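Local coordinates for protein glutamate--tRNA ligase (Methanothermobacter thermautotrophicus, PDB 3AII) that probably attaches glutamate to the acceptor end of tRNA, first activating the amino acid with ATP to form Glu-AMP, at residues S169-T174 with H283-T288; L133-T138 with D149-D154; R115-N120 with L158-D163; L109-A114 with S382-K387. All blocks are in the same frame, centred on the assembly; numbering follows the deposited sequence.

Interaction 1: S169-T174 with H283-T288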
loop_
_atom_site.group_PDB
_atom_site.type_symbol
_atom_site.label_atom_id
_atom_site.label_comp_id
_atom_site.label_asym_id
_atom_site.label_seq_id
_atom_site.Cartn_x
_atom_site.Cartn_y
_atom_site.Cartn_z
ATOM N N SER A 169 16.218 -14.815 -6.782
ATOM C CA SER A 169 17.504 -15.239 -6.238
ATOM C C SER A 169 17.673 -16.756 -6.291
ATOM O O SER A 169 18.774 -17.263 -6.095
ATOM C CB SER A 169 17.717 -14.709 -4.813
ATOM O OG SER A 169 16.713 -15.180 -3.944
ATOM N N ASP A 170 16.596 -17.481 -6.595
ATOM C CA ASP A 170 16.696 -18.923 -6.820
ATOM C C ASP A 170 17.124 -19.229 -8.248
ATOM O O ASP A 170 17.356 -20.393 -8.602
ATOM C CB ASP A 170 15.335 -19.597 -6.618
ATOM C CG ASP A 170 14.986 -19.809 -5.160
ATOM O OD1 ASP A 170 13.773 -19.847 -4.863
ATOM O OD2 ASP A 170 15.903 -19.953 -4.327
ATOM N N ARG A 171 17.198 -18.191 -9.078
ATOM C CA ARG A 171 17.394 -18.363 -10.513
ATOM C C ARG A 171 18.750 -17.896 -11.028
ATOM O O ARG A 171 18.930 -17.726 -12.233
ATOM C CB ARG A 171 16.262 -17.638 -11.281
ATOM C CG ARG A 171 14.874 -18.235 -10.980
ATOM C CD ARG A 171 13.716 -17.441 -11.599
ATOM N NE ARG A 171 13.772 -17.351 -13.061
ATOM C CZ ARG A 171 13.334 -18.303 -13.888
ATOM N NH1 ARG A 171 12.836 -19.441 -13.407
ATOM N NH2 ARG A 171 13.418 -18.131 -15.202
ATOM N N MET A 172 19.719 -17.702 -10.133
ATOM C CA MET A 172 21.006 -17.155 -10.586
ATOM C C MET A 172 21.639 -17.941 -11.741
ATOM O O MET A 172 22.126 -17.346 -12.705
ATOM C CB MET A 172 21.985 -17.001 -9.412
ATOM C CG MET A 172 21.425 -16.204 -8.249
ATOM S SD MET A 172 21.142 -14.483 -8.709
ATOM C CE MET A 172 22.826 -14.027 -9.083
ATOM N N GLU A 173 21.644 -19.276 -11.665
ATOM C CA GLU A 173 22.268 -20.072 -12.717
ATOM C C GLU A 173 21.540 -19.924 -14.043
ATOM O O GLU A 173 22.126 -20.092 -15.110
ATOM C CB GLU A 173 22.384 -21.544 -12.307
ATOM C CG GLU A 173 23.235 -21.734 -11.066
ATOM C CD GLU A 173 24.705 -21.430 -11.323
ATOM O OE1 GLU A 173 25.128 -21.459 -12.506
ATOM O OE2 GLU A 173 25.434 -21.170 -10.338
ATOM N N THR A 174 20.252 -19.599 -13.962
ATOM C CA THR A 174 19.482 -19.351 -15.170
ATOM C C THR A 174 19.973 -18.063 -15.832
ATOM O O THR A 174 20.193 -18.012 -17.051
ATOM C CB THR A 174 17.979 -19.259 -14.847
ATOM O OG1 THR A 174 17.523 -20.537 -14.370
ATOM C CG2 THR A 174 17.178 -18.859 -16.073
ATOM N N HIS A 283 10.184 -14.174 -20.548
ATOM C CA HIS A 283 10.177 -15.139 -21.642
ATOM C C HIS A 283 10.041 -16.554 -21.129
ATOM O O HIS A 283 9.203 -17.314 -21.603
ATOM C CB HIS A 283 11.441 -15.055 -22.493
ATOM C CG HIS A 283 11.551 -16.164 -23.489
ATOM N ND1 HIS A 283 10.807 -16.196 -24.649
ATOM C CD2 HIS A 283 12.291 -17.297 -23.484
ATOM C CE1 HIS A 283 11.093 -17.299 -25.321
ATOM N NE2 HIS A 283 12.000 -17.978 -24.642
ATOM N N LEU A 284 10.870 -16.926 -20.159
ATOM C CA LEU A 284 10.886 -18.331 -19.742
ATOM C C LEU A 284 9.615 -18.757 -19.025
ATOM O O LEU A 284 9.224 -19.936 -19.108
ATOM C CB LEU A 284 12.115 -18.660 -18.882
ATOM C CG LEU A 284 13.470 -18.588 -19.586
ATOM C CD1 LEU A 284 14.593 -18.738 -18.547
ATOM C CD2 LEU A 284 13.579 -19.657 -20.667
ATOM N N LEU A 285 8.972 -17.820 -18.334
ATOM C CA LEU A 285 7.747 -18.120 -17.598
ATOM C C LEU A 285 6.529 -18.006 -18.489
ATOM O O LEU A 285 5.418 -18.264 -18.042
ATOM C CB LEU A 285 7.595 -17.173 -16.405
ATOM C CG LEU A 285 8.730 -17.347 -15.394
ATOM C CD1 LEU A 285 8.665 -16.244 -14.346
ATOM C CD2 LEU A 285 8.657 -18.718 -14.737
ATOM N N GLY A 286 6.741 -17.603 -19.737
ATOM C CA GLY A 286 5.636 -17.457 -20.680
ATOM C C GLY A 286 4.700 -16.265 -20.507
ATOM O O GLY A 286 3.539 -16.328 -20.927
ATOM N N VAL A 287 5.174 -15.178 -19.902
ATOM C CA VAL A 287 4.351 -13.971 -19.760
ATOM C C VAL A 287 3.972 -13.427 -21.142
ATOM O O VAL A 287 4.833 -13.301 -22.027
ATOM C CB VAL A 287 5.107 -12.893 -18.980
ATOM C CG1 VAL A 287 4.376 -11.561 -19.041
ATOM C CG2 VAL A 287 5.284 -13.369 -17.534
ATOM N N THR A 288 2.686 -13.136 -21.337
ATOM C CA THR A 288 2.192 -12.694 -22.649
ATOM C C THR A 288 1.919 -11.201 -22.695
ATOM O O THR A 288 1.997 -10.577 -23.756
ATOM C CB THR A 288 0.892 -13.426 -23.028
ATOM O OG1 THR A 288 -0.122 -13.149 -22.043
ATOM C CG2 THR A 288 1.132 -14.925 -23.106
#

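Interaction 2: L133-T138 with D149-D154. With EDO (1,2-ethanediol), chain C.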
loop_
_atom_site.group_PDB
_atom_site.type_symbol
_atom_site.label_atom_id
_atom_site.label_comp_id
_atom_site.label_asym_id
_atom_site.label_seq_id
_atom_site.Cartn_x
_atom_site.Cartn_y
_atom_site.Cartn_z
ATOM N N LEU A 133 3.396 -14.528 -9.455
ATOM C CA LEU A 133 4.043 -13.643 -8.482
ATOM C C LEU A 133 5.535 -13.872 -8.639
ATOM O O LEU A 133 5.999 -14.984 -8.462
ATOM C CB LEU A 133 3.609 -13.976 -7.047
ATOM C CG LEU A 133 4.427 -13.258 -5.965
ATOM C CD1 LEU A 133 4.249 -11.729 -6.059
ATOM C CD2 LEU A 133 4.021 -13.732 -4.568
ATOM N N ARG A 134 6.289 -12.829 -8.996
ATOM C CA ARG A 134 7.725 -12.973 -9.145
ATOM C C ARG A 134 8.400 -11.988 -8.209
ATOM O O ARG A 134 8.312 -10.771 -8.404
ATOM C CB ARG A 134 8.163 -12.735 -10.595
ATOM C CG ARG A 134 9.671 -12.899 -10.813
ATOM C CD ARG A 134 10.074 -12.883 -12.316
ATOM N NE ARG A 134 9.898 -11.549 -12.883
ATOM C CZ ARG A 134 9.342 -11.287 -14.068
ATOM N NH1 ARG A 134 9.237 -10.026 -14.483
ATOM N NH2 ARG A 134 8.886 -12.273 -14.832
ATOM N N ILE A 135 9.078 -12.510 -7.194
ATOM C CA ILE A 135 9.760 -11.646 -6.240
ATOM C C ILE A 135 11.124 -11.280 -6.793
ATOM O O ILE A 135 11.972 -12.147 -7.026
ATOM C CB ILE A 135 9.960 -12.336 -4.880
ATOM C CG1 ILE A 135 8.639 -12.888 -4.339
ATOM C CG2 ILE A 135 10.599 -11.366 -3.902
ATOM C CD1 ILE A 135 7.601 -11.858 -4.115
ATOM N N GLU A 136 11.331 -9.988 -7.018
ATOM C CA GLU A 136 12.505 -9.527 -7.742
ATOM C C GLU A 136 13.582 -9.057 -6.759
ATOM O O GLU A 136 13.723 -7.863 -6.468
ATOM C CB GLU A 136 12.092 -8.470 -8.775
ATOM C CG GLU A 136 11.179 -9.094 -9.842
ATOM C CD GLU A 136 11.041 -8.288 -11.132
ATOM O OE1 GLU A 136 11.314 -7.064 -11.121
ATOM O OE2 GLU A 136 10.630 -8.898 -12.147
ATOM N N ASP A 137 14.318 -10.035 -6.236
ATOM C CA ASP A 137 15.246 -9.805 -5.131
ATOM C C ASP A 137 16.714 -9.954 -5.553
ATOM O O ASP A 137 17.496 -10.596 -4.856
ATOM C CB ASP A 137 14.933 -10.756 -3.978
ATOM C CG ASP A 137 15.146 -12.212 -4.339
ATOM O OD1 ASP A 137 15.104 -12.563 -5.536
ATOM O OD2 ASP A 137 15.375 -13.016 -3.418
ATOM N N THR A 138 17.076 -9.353 -6.683
ATOM C CA THR A 138 18.452 -9.440 -7.200
ATOM C C THR A 138 19.373 -8.278 -6.803
ATOM O O THR A 138 20.451 -8.110 -7.394
ATOM C CB THR A 138 18.462 -9.505 -8.734
ATOM O OG1 THR A 138 17.737 -8.382 -9.242
ATOM C CG2 THR A 138 17.795 -10.786 -9.209
ATOM N N ASP A 149 7.630 -13.080 3.308
ATOM C CA ASP A 149 6.358 -13.556 3.850
ATOM C C ASP A 149 5.277 -12.480 3.846
ATOM O O ASP A 149 4.092 -12.791 3.705
ATOM C CB ASP A 149 6.546 -14.105 5.262
ATOM C CG ASP A 149 7.307 -15.421 5.280
ATOM O OD1 ASP A 149 7.227 -16.183 4.289
ATOM O OD2 ASP A 149 7.989 -15.689 6.291
ATOM N N MET A 150 5.677 -11.221 3.997
ATOM C CA MET A 150 4.695 -10.137 4.097
ATOM C C MET A 150 3.958 -9.893 2.782
ATOM O O MET A 150 2.745 -9.650 2.770
ATOM C CB MET A 150 5.330 -8.831 4.591
ATOM C CG MET A 150 5.803 -8.863 6.033
ATOM S SD MET A 150 6.345 -7.225 6.564
ATOM C CE MET A 150 7.547 -6.825 5.301
ATOM N N ILE A 151 4.691 -9.960 1.677
ATOM C CA ILE A 151 4.108 -9.678 0.376
ATOM C C ILE A 151 2.954 -10.613 0.003
ATOM O O ILE A 151 1.892 -10.154 -0.388
ATOM C CB ILE A 151 5.200 -9.615 -0.715
ATOM C CG1 ILE A 151 5.979 -8.300 -0.561
ATOM C CG2 ILE A 151 4.576 -9.725 -2.108
ATOM C CD1 ILE A 151 7.233 -8.212 -1.433
ATOM N N PRO A 152 3.147 -11.930 0.125
ATOM C CA PRO A 152 1.986 -12.753 -0.232
ATOM C C PRO A 152 0.802 -12.555 0.718
ATOM O O PRO A 152 -0.354 -12.634 0.302
ATOM C CB PRO A 152 2.524 -14.190 -0.151
ATOM C CG PRO A 152 3.905 -14.086 0.435
ATOM C CD PRO A 152 4.393 -12.710 0.212
ATOM N N ALA A 153 1.080 -12.293 1.986
ATOM C CA ALA A 153 0.005 -12.021 2.935
ATOM C C ALA A 153 -0.788 -10.770 2.514
ATOM O O ALA A 153 -2.027 -10.738 2.607
ATOM C CB ALA A 153 0.573 -11.864 4.347
ATOM N N ASP A 154 -0.072 -9.742 2.049
ATOM C CA ASP A 154 -0.711 -8.502 1.600
ATOM C C ASP A 154 -1.571 -8.761 0.375
ATOM O O ASP A 154 -2.659 -8.198 0.246
ATOM C CB ASP A 154 0.323 -7.422 1.261
ATOM C CG ASP A 154 1.063 -6.872 2.496
ATOM O OD1 ASP A 154 0.738 -7.214 3.655
ATOM O OD2 ASP A 154 2.018 -6.099 2.287
HETATM C C1 EDO C . -2.127 -6.345 4.740
HETATM O O1 EDO C . -1.495 -7.609 5.026
HETATM C C2 EDO C . -3.337 -6.177 5.652
HETATM O O2 EDO C . -2.900 -6.151 7.018
#

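Interaction 3: R115-N120 with L158-D163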
loop_
_atom_site.group_PDB
_atom_site.type_symbol
_atom_site.label_atom_id
_atom_site.label_comp_id
_atom_site.label_asym_id
_atom_site.label_seq_id
_atom_site.Cartn_x
_atom_site.Cartn_y
_atom_site.Cartn_z
ATOM N N ARG A 115 -2.154 -1.173 -7.011
ATOM C CA ARG A 115 -2.637 -0.943 -8.366
ATOM C C ARG A 115 -2.157 -1.998 -9.380
ATOM O O ARG A 115 -2.970 -2.572 -10.105
ATOM C CB ARG A 115 -2.247 0.459 -8.834
ATOM C CG ARG A 115 -2.915 0.851 -10.121
ATOM C CD ARG A 115 -2.641 2.297 -10.486
ATOM N NE ARG A 115 -3.225 2.611 -11.785
ATOM C CZ ARG A 115 -2.864 3.646 -12.535
ATOM N NH1 ARG A 115 -1.917 4.468 -12.112
ATOM N NH2 ARG A 115 -3.450 3.852 -13.707
ATOM N N ALA A 116 -0.850 -2.246 -9.440
ATOM C CA ALA A 116 -0.319 -3.270 -10.349
ATOM C C ALA A 116 -0.893 -4.643 -10.026
ATOM O O ALA A 116 -1.230 -5.425 -10.918
ATOM C CB ALA A 116 1.206 -3.314 -10.285
ATOM N N ALA A 117 -0.996 -4.942 -8.740
ATOM C CA ALA A 117 -1.488 -6.252 -8.318
ATOM C C ALA A 117 -2.941 -6.444 -8.726
ATOM O O ALA A 117 -3.318 -7.467 -9.301
ATOM C CB ALA A 117 -1.338 -6.408 -6.818
ATOM N N ILE A 118 -3.755 -5.437 -8.435
ATOM C CA ILE A 118 -5.177 -5.497 -8.761
ATOM C C ILE A 118 -5.415 -5.576 -10.272
ATOM O O ILE A 118 -6.178 -6.414 -10.740
ATOM C CB ILE A 118 -5.925 -4.299 -8.154
ATOM C CG1 ILE A 118 -5.983 -4.440 -6.630
ATOM C CG2 ILE A 118 -7.342 -4.201 -8.730
ATOM C CD1 ILE A 118 -6.158 -3.146 -5.911
ATOM N N LEU A 119 -4.751 -4.716 -11.037
ATOM C CA LEU A 119 -4.981 -4.695 -12.475
ATOM C C LEU A 119 -4.581 -6.023 -13.112
ATOM O O LEU A 119 -5.314 -6.586 -13.922
ATOM C CB LEU A 119 -4.243 -3.521 -13.131
ATOM C CG LEU A 119 -4.801 -2.157 -12.734
ATOM C CD1 LEU A 119 -3.926 -1.031 -13.268
ATOM C CD2 LEU A 119 -6.234 -2.025 -13.226
ATOM N N ASN A 120 -3.421 -6.540 -12.732
ATOM C CA ASN A 120 -2.977 -7.798 -13.300
ATOM C C ASN A 120 -3.874 -8.949 -12.900
ATOM O O ASN A 120 -4.171 -9.838 -13.706
ATOM C CB ASN A 120 -1.523 -8.066 -12.925
ATOM C CG ASN A 120 -0.571 -7.292 -13.791
ATOM O OD1 ASN A 120 -0.326 -7.663 -14.938
ATOM N ND2 ASN A 120 -0.040 -6.200 -13.265
ATOM N N LEU A 158 -5.661 -8.310 -0.236
ATOM C CA LEU A 158 -6.277 -7.615 -1.364
ATOM C C LEU A 158 -7.284 -8.469 -2.099
ATOM O O LEU A 158 -8.057 -7.952 -2.897
ATOM C CB LEU A 158 -5.227 -7.149 -2.375
ATOM C CG LEU A 158 -4.398 -5.948 -1.983
ATOM C CD1 LEU A 158 -3.287 -5.751 -3.000
ATOM C CD2 LEU A 158 -5.310 -4.708 -1.904
ATOM N N GLY A 159 -7.267 -9.777 -1.856
ATOM C CA GLY A 159 -8.120 -10.690 -2.598
ATOM C C GLY A 159 -7.538 -11.172 -3.917
ATOM O O GLY A 159 -8.245 -11.705 -4.771
ATOM N N VAL A 160 -6.232 -10.998 -4.084
ATOM C CA VAL A 160 -5.567 -11.409 -5.307
ATOM C C VAL A 160 -5.242 -12.899 -5.210
ATOM O O VAL A 160 -4.721 -13.359 -4.198
ATOM C CB VAL A 160 -4.282 -10.578 -5.525
ATOM C CG1 VAL A 160 -3.384 -11.198 -6.596
ATOM C CG2 VAL A 160 -4.645 -9.129 -5.893
ATOM N N GLU A 161 -5.598 -13.637 -6.251
ATOM C CA GLU A 161 -5.218 -15.040 -6.393
ATOM C C GLU A 161 -4.164 -15.152 -7.479
ATOM O O GLU A 161 -4.186 -14.401 -8.457
ATOM C CB GLU A 161 -6.420 -15.887 -6.797
ATOM C CG GLU A 161 -7.521 -15.966 -5.756
ATOM C CD GLU A 161 -8.616 -16.957 -6.145
ATOM O OE1 GLU A 161 -8.828 -17.186 -7.356
ATOM O OE2 GLU A 161 -9.268 -17.506 -5.236
ATOM N N TRP A 162 -3.239 -16.095 -7.334
ATOM C CA TRP A 162 -2.250 -16.285 -8.384
ATOM C C TRP A 162 -1.894 -17.760 -8.539
ATOM O O TRP A 162 -2.411 -18.594 -7.781
ATOM C CB TRP A 162 -1.026 -15.400 -8.154
ATOM C CG TRP A 162 -0.197 -15.665 -6.919
ATOM C CD1 TRP A 162 1.023 -16.281 -6.877
ATOM C CD2 TRP A 162 -0.479 -15.243 -5.577
ATOM N NE1 TRP A 162 1.499 -16.304 -5.586
ATOM C CE2 TRP A 162 0.596 -15.669 -4.768
ATOM C CE3 TRP A 162 -1.556 -14.578 -4.967
ATOM C CZ2 TRP A 162 0.647 -15.437 -3.394
ATOM C CZ3 TRP A 162 -1.508 -14.334 -3.588
ATOM C CH2 TRP A 162 -0.413 -14.778 -2.815
ATOM N N ASP A 163 -1.051 -18.079 -9.518
ATOM C CA ASP A 163 -0.877 -19.463 -9.966
ATOM C C ASP A 163 0.523 -20.042 -9.771
ATOM O O ASP A 163 0.695 -21.259 -9.775
ATOM C CB ASP A 163 -1.270 -19.602 -11.441
ATOM C CG ASP A 163 -2.702 -19.215 -11.686
ATOM O OD1 ASP A 163 -3.598 -20.071 -11.481
ATOM O OD2 ASP A 163 -2.939 -18.047 -12.032
#

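Interaction 4: L109-A114 with S382-K387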
loop_
_atom_site.group_PDB
_atom_site.type_symbol
_atom_site.label_atom_id
_atom_site.label_comp_id
_atom_site.label_asym_id
_atom_site.label_seq_id
_atom_site.Cartn_x
_atom_site.Cartn_y
_atom_site.Cartn_z
ATOM N N LEU A 109 3.828 -4.315 0.894
ATOM C CA LEU A 109 3.219 -3.540 -0.192
ATOM C C LEU A 109 2.602 -2.201 0.230
ATOM O O LEU A 109 2.066 -2.057 1.331
ATOM C CB LEU A 109 2.156 -4.374 -0.903
ATOM C CG LEU A 109 2.600 -5.729 -1.448
ATOM C CD1 LEU A 109 1.472 -6.350 -2.252
ATOM C CD2 LEU A 109 3.868 -5.571 -2.309
ATOM N N HIS A 110 2.677 -1.222 -0.665
ATOM C CA HIS A 110 1.987 0.045 -0.462
ATOM C C HIS A 110 0.920 0.250 -1.535
ATOM O O HIS A 110 0.669 -0.627 -2.352
ATOM C CB HIS A 110 2.971 1.220 -0.396
ATOM C CG HIS A 110 3.913 1.294 -1.555
ATOM N ND1 HIS A 110 3.507 1.660 -2.821
ATOM C CD2 HIS A 110 5.244 1.061 -1.639
ATOM C CE1 HIS A 110 4.548 1.643 -3.636
ATOM N NE2 HIS A 110 5.613 1.283 -2.943
ATOM N N ILE A 111 0.240 1.393 -1.504
ATOM C CA ILE A 111 -0.855 1.635 -2.441
ATOM C C ILE A 111 -0.465 1.548 -3.914
ATOM O O ILE A 111 -1.229 1.041 -4.742
ATOM C CB ILE A 111 -1.562 2.991 -2.148
ATOM C CG1 ILE A 111 -2.565 2.818 -1.018
ATOM C CG2 ILE A 111 -2.291 3.494 -3.381
ATOM C CD1 ILE A 111 -3.778 2.009 -1.419
ATOM N N GLY A 112 0.734 2.021 -4.246
ATOM C CA GLY A 112 1.252 1.888 -5.595
ATOM C C GLY A 112 1.325 0.436 -6.037
ATOM O O GLY A 112 0.920 0.088 -7.144
ATOM N N HIS A 113 1.826 -0.431 -5.164
ATOM C CA HIS A 113 1.858 -1.854 -5.483
ATOM C C HIS A 113 0.461 -2.362 -5.729
ATOM O O HIS A 113 0.226 -3.138 -6.634
ATOM C CB HIS A 113 2.425 -2.674 -4.330
ATOM C CG HIS A 113 3.884 -2.484 -4.102
ATOM N ND1 HIS A 113 4.387 -1.854 -2.985
ATOM C CD2 HIS A 113 4.959 -2.874 -4.833
ATOM C CE1 HIS A 113 5.708 -1.848 -3.042
ATOM N NE2 HIS A 113 6.080 -2.465 -4.150
ATOM N N ALA A 114 -0.477 -1.946 -4.885
ATOM C CA ALA A 114 -1.824 -2.477 -4.975
ATOM C C ALA A 114 -2.415 -2.312 -6.372
ATOM O O ALA A 114 -3.100 -3.206 -6.864
ATOM C CB ALA A 114 -2.732 -1.833 -3.911
ATOM N N SER A 382 -2.931 10.164 -13.793
ATOM C CA SER A 382 -4.078 10.539 -12.980
ATOM C C SER A 382 -3.613 11.036 -11.615
ATOM O O SER A 382 -2.423 10.970 -11.296
ATOM C CB SER A 382 -5.059 9.370 -12.843
ATOM O OG SER A 382 -4.383 8.162 -12.551
ATOM N N THR A 383 -4.547 11.544 -10.817
ATOM C CA THR A 383 -4.208 12.123 -9.521
ATOM C C THR A 383 -5.247 11.785 -8.460
ATOM O O THR A 383 -6.247 12.489 -8.315
ATOM C CB THR A 383 -4.071 13.656 -9.610
ATOM O OG1 THR A 383 -3.104 13.997 -10.610
ATOM C CG2 THR A 383 -3.633 14.233 -8.272
ATOM N N MET A 384 -5.009 10.709 -7.715
ATOM C CA MET A 384 -5.925 10.310 -6.650
ATOM C C MET A 384 -5.506 10.890 -5.301
ATOM O O MET A 384 -4.317 11.019 -5.003
ATOM C CB MET A 384 -6.059 8.782 -6.577
ATOM C CG MET A 384 -5.630 8.152 -5.253
ATOM S SD MET A 384 -3.844 7.912 -5.112
ATOM C CE MET A 384 -3.707 7.152 -3.490
ATOM N N SER A 385 -6.497 11.257 -4.499
ATOM C CA SER A 385 -6.256 11.767 -3.161
ATOM C C SER A 385 -6.751 10.738 -2.160
ATOM O O SER A 385 -7.578 9.890 -2.497
ATOM C CB SER A 385 -6.994 13.088 -2.957
ATOM O OG SER A 385 -6.981 13.477 -1.593
ATOM N N TRP A 386 -6.244 10.799 -0.935
ATOM C CA TRP A 386 -6.732 9.895 0.096
ATOM C C TRP A 386 -8.234 10.075 0.291
ATOM O O TRP A 386 -8.942 9.116 0.596
ATOM C CB TRP A 386 -5.958 10.069 1.405
ATOM C CG TRP A 386 -4.612 9.441 1.343
ATOM C CD1 TRP A 386 -3.411 10.078 1.230
ATOM C CD2 TRP A 386 -4.324 8.037 1.347
ATOM N NE1 TRP A 386 -2.391 9.158 1.180
ATOM C CE2 TRP A 386 -2.926 7.898 1.250
ATOM C CE3 TRP A 386 -5.114 6.885 1.431
ATOM C CZ2 TRP A 386 -2.298 6.651 1.235
ATOM C CZ3 TRP A 386 -4.490 5.649 1.417
ATOM C CH2 TRP A 386 -3.095 5.541 1.318
ATOM N N LYS A 387 -8.725 11.296 0.079
ATOM C CA LYS A 387 -10.154 11.556 0.187
ATOM C C LYS A 387 -10.949 10.712 -0.798
ATOM O O LYS A 387 -12.087 10.333 -0.531
ATOM C CB LYS A 387 -10.455 13.049 0.013
ATOM C CG LYS A 387 -10.075 13.867 1.242
ATOM C CD LYS A 387 -10.220 15.367 1.033
ATOM C CE LYS A 387 -9.824 16.114 2.303
ATOM N NZ LYS A 387 -9.782 17.594 2.134
#

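Interaction 1: S169-T174 with H283-T288
Arg171 lays the NH2 end of its guanidinium beside Leu284, with NH2 3.6 Å from CD1 of Leu284 and 3.9 Å from CB of the same leucine. The methyl lies at the edge of the guanidinium, near its plane, so the group is touched along its rim and not stacked on a face. The arginine and leucine chains run alongside one another, pointing opposite ways. Thr174 comes to the same methyl head-on: its CG2 is 3.6 Å from Leu284 CD1, tip to tip. The threonine torsion decides which branch does this, since CG2 stands anti to the backbone N while OG1 is kept beside it (chi1 -65°). On the neighbouring residue Leu285, CD2 approaches Arg171 NH1 more loosely and obliquely, at 4.4 Å. The contact belongs to the Rossmann-type catalytic domain of a class I synthetase. Here the turn after strand 164-167 starts helix 172-184, and helix 274-284 ends close by, with Leu285 also packed on Ile132 and Val166 of the parallel sheet. No hydrogen bond joins the two segments, but NE of Arg171 forms a salt bridge with Asp281, one turn before Leu284, which holds the guanidinium near the end of that helix. Arg171 is itself the N-cap residue of helix 172-184. Gly286, at positive phi (74°), ends helix 274-284 in a Schellman motif, and its N bonds back to O of His283 at 3.1 Å. Beyond it, Thr288 joins Val98 and Glu316 by backbone hydrogen bonds.

Interaction 2: L133-T138 with D149-D154
Ile151 of helix 147-158 packs on Leu133 and Ile135 of strand 130-135, the first strand and the helix of a beta-alpha-beta unit that strand 164-167 completes in the Rossmann-type catalytic domain. The apolar part is a three-methyl cluster: CG2 of Ile151 lies 4.2 Å from CD1 of Ile135 and 4.4 Å from CD1 of Leu133. On the strand, Leu133 CD1 is 3.9 Å from Ile135 CD1, so the helix methyl rests over the pair. All three residues are buried, and no hydrogen bond crosses between the segments. Pro152, next to Ile151, leaves the helix kinked, because its N has no bond to the preceding turn.

The polar part begins on the other face of the strand, toward helix 274-284. Arg134 grips Glu136 side-on, NE at 2.8 Å and NH1 at 2.9 Å both meeting the single atom OE2 of Glu136. That oxygen lies 3° out of the guanidinium plane and offers NE its anti lone pair. Arg134 NH2 has a second carboxylate, Asp282, and these acids probably offset the nearby Arg100. On the helix, Asp154 uses both oxygens: OD1 forms a salt bridge with Arg356, and OD2 accepts from Leu109 N. A leucine in place of Asp154 would probably leave Arg356 without its carboxylate mate and the Leu109 amide without its acceptor. The OD1 atom of Asp154 also accepts a hydrogen bond of 2.6 Å from O1 of a 1,2-ethanediol, probably from the crystallisation liquor.

Interaction 3: R115-N120 with L158-D163
The carbonyl oxygen of Ala116 is gripped twice by Asn120, through ND2 at 2.7 Å from Ala116 O and through the backbone N of the asparagine. The two donors reach this oxygen from opposite faces of its carbonyl plane, and the ND2 bond is fairly straight (160°). With CG turned beside the backbone N (chi1 -80°), the amide folds back over the helix, and ND2 also donates to Leu291 O, so both bonds fix its rotation. This helix, 111-126, carries the chain from strand 98-101 to strand 130-135 in the Rossmann-type catalytic domain. Segment 158-163 is the turn from helix 147-158 into the next strand, 164-167.

Across the contact the packing is apolar and fully buried. Ala117 presents its CB to two partners, 4.3 Å from CD1 of Leu158 and 4.4 Å from CG2 of Val160. The Val160 methyl also lies 4.0 Å from the carbonyl O of Ala117. Beside them, Ile118 CD1 meets the other methyl of Leu158, CD2, at 4.4 Å, while Ile118 further packs on Ile368 and Met372 of helix 365-375. Between Leu158 and Val160 the chain turns sharply at Gly159, which ends helix 147-158 in a Schellman motif. At its positive phi (86°) a CB would jam against the carbonyl O of Leu158; that oxygen accepts from Arg369 NH1. Val160 and Ala117 both rest on Leu155 as well. Farther along the turn, Trp162 has the carbonyl O of Val160 at its ring edge, in plane, and its NE1 is hydrogen-bonded to OG1 of Thr165.

Interaction 4: L109-A114 with S382-K387
Ile111 meets two side chains with two different branches: its CG1 lies 3.6 Å from CH2 of Trp386, and its CG2 lies 3.9 Å from CE of Met384. The indole comes obliquely, running past the isoleucine in the opposite direction. Methionine reaches across with its terminal methyl, its chain bent at chi2 (-82°). Placing CG2 anti to the backbone N turns that branch of Ile111 to Met384.

Ile111 is the isoleucine of the predicted HIGH motif, His110 to His113 here, the ATP-binding signature of class I synthetases. Its helix starts with a capping box. His110 N donates to ND1 of His113 at 3.0 Å, nearly straight (171°) and close to the ring plane, while ND1 of His110 takes a weak bond from Gly112 N. ND1 of His113 also sits 3.2 Å above the centre of the His110 ring, covering one face of it. A CB on Gly112 would clash with His110 CE1. On the other side, Ser385 caps the helix that begins at Trp386, its OG accepting from Lys387 N at 3.3 Å.

Farther out, Ile111 also packs on Ile368 and Met372 of helix 365-375, and it shares Ile358 of helix 355-360 with Trp386. The starts of helices 111-126 and 386-397 thus meet directly, while Leu109 leans on Ile151 and Leu155 of helix 147-158.

All four contacts lie in the catalytic domain; interactions 2, 3 and 4 touch one another, and interaction 1 joins them through interaction 2. There Ser169 OG lies 2.6 Å from Asp137 OD2, a probable hydrogen bond. Interaction 2 passes to interaction 3 by packing of Leu133 CB on Trp162 NE1 (3.5 Å). It also reaches the predicted HIGH motif of interaction 4, which in class I synthetases lies at the ATP site: Leu109 N is 2.9 Å from Asp154 OD2, tying the motif's loop to the neighbouring helix. Interactions 3 and 4 share helix 111-126, and Leu158 CD1 touches Ala114 CB at 4.1 Å. Interactions 1 and 4 do not touch, their centres being about 29 Å apart.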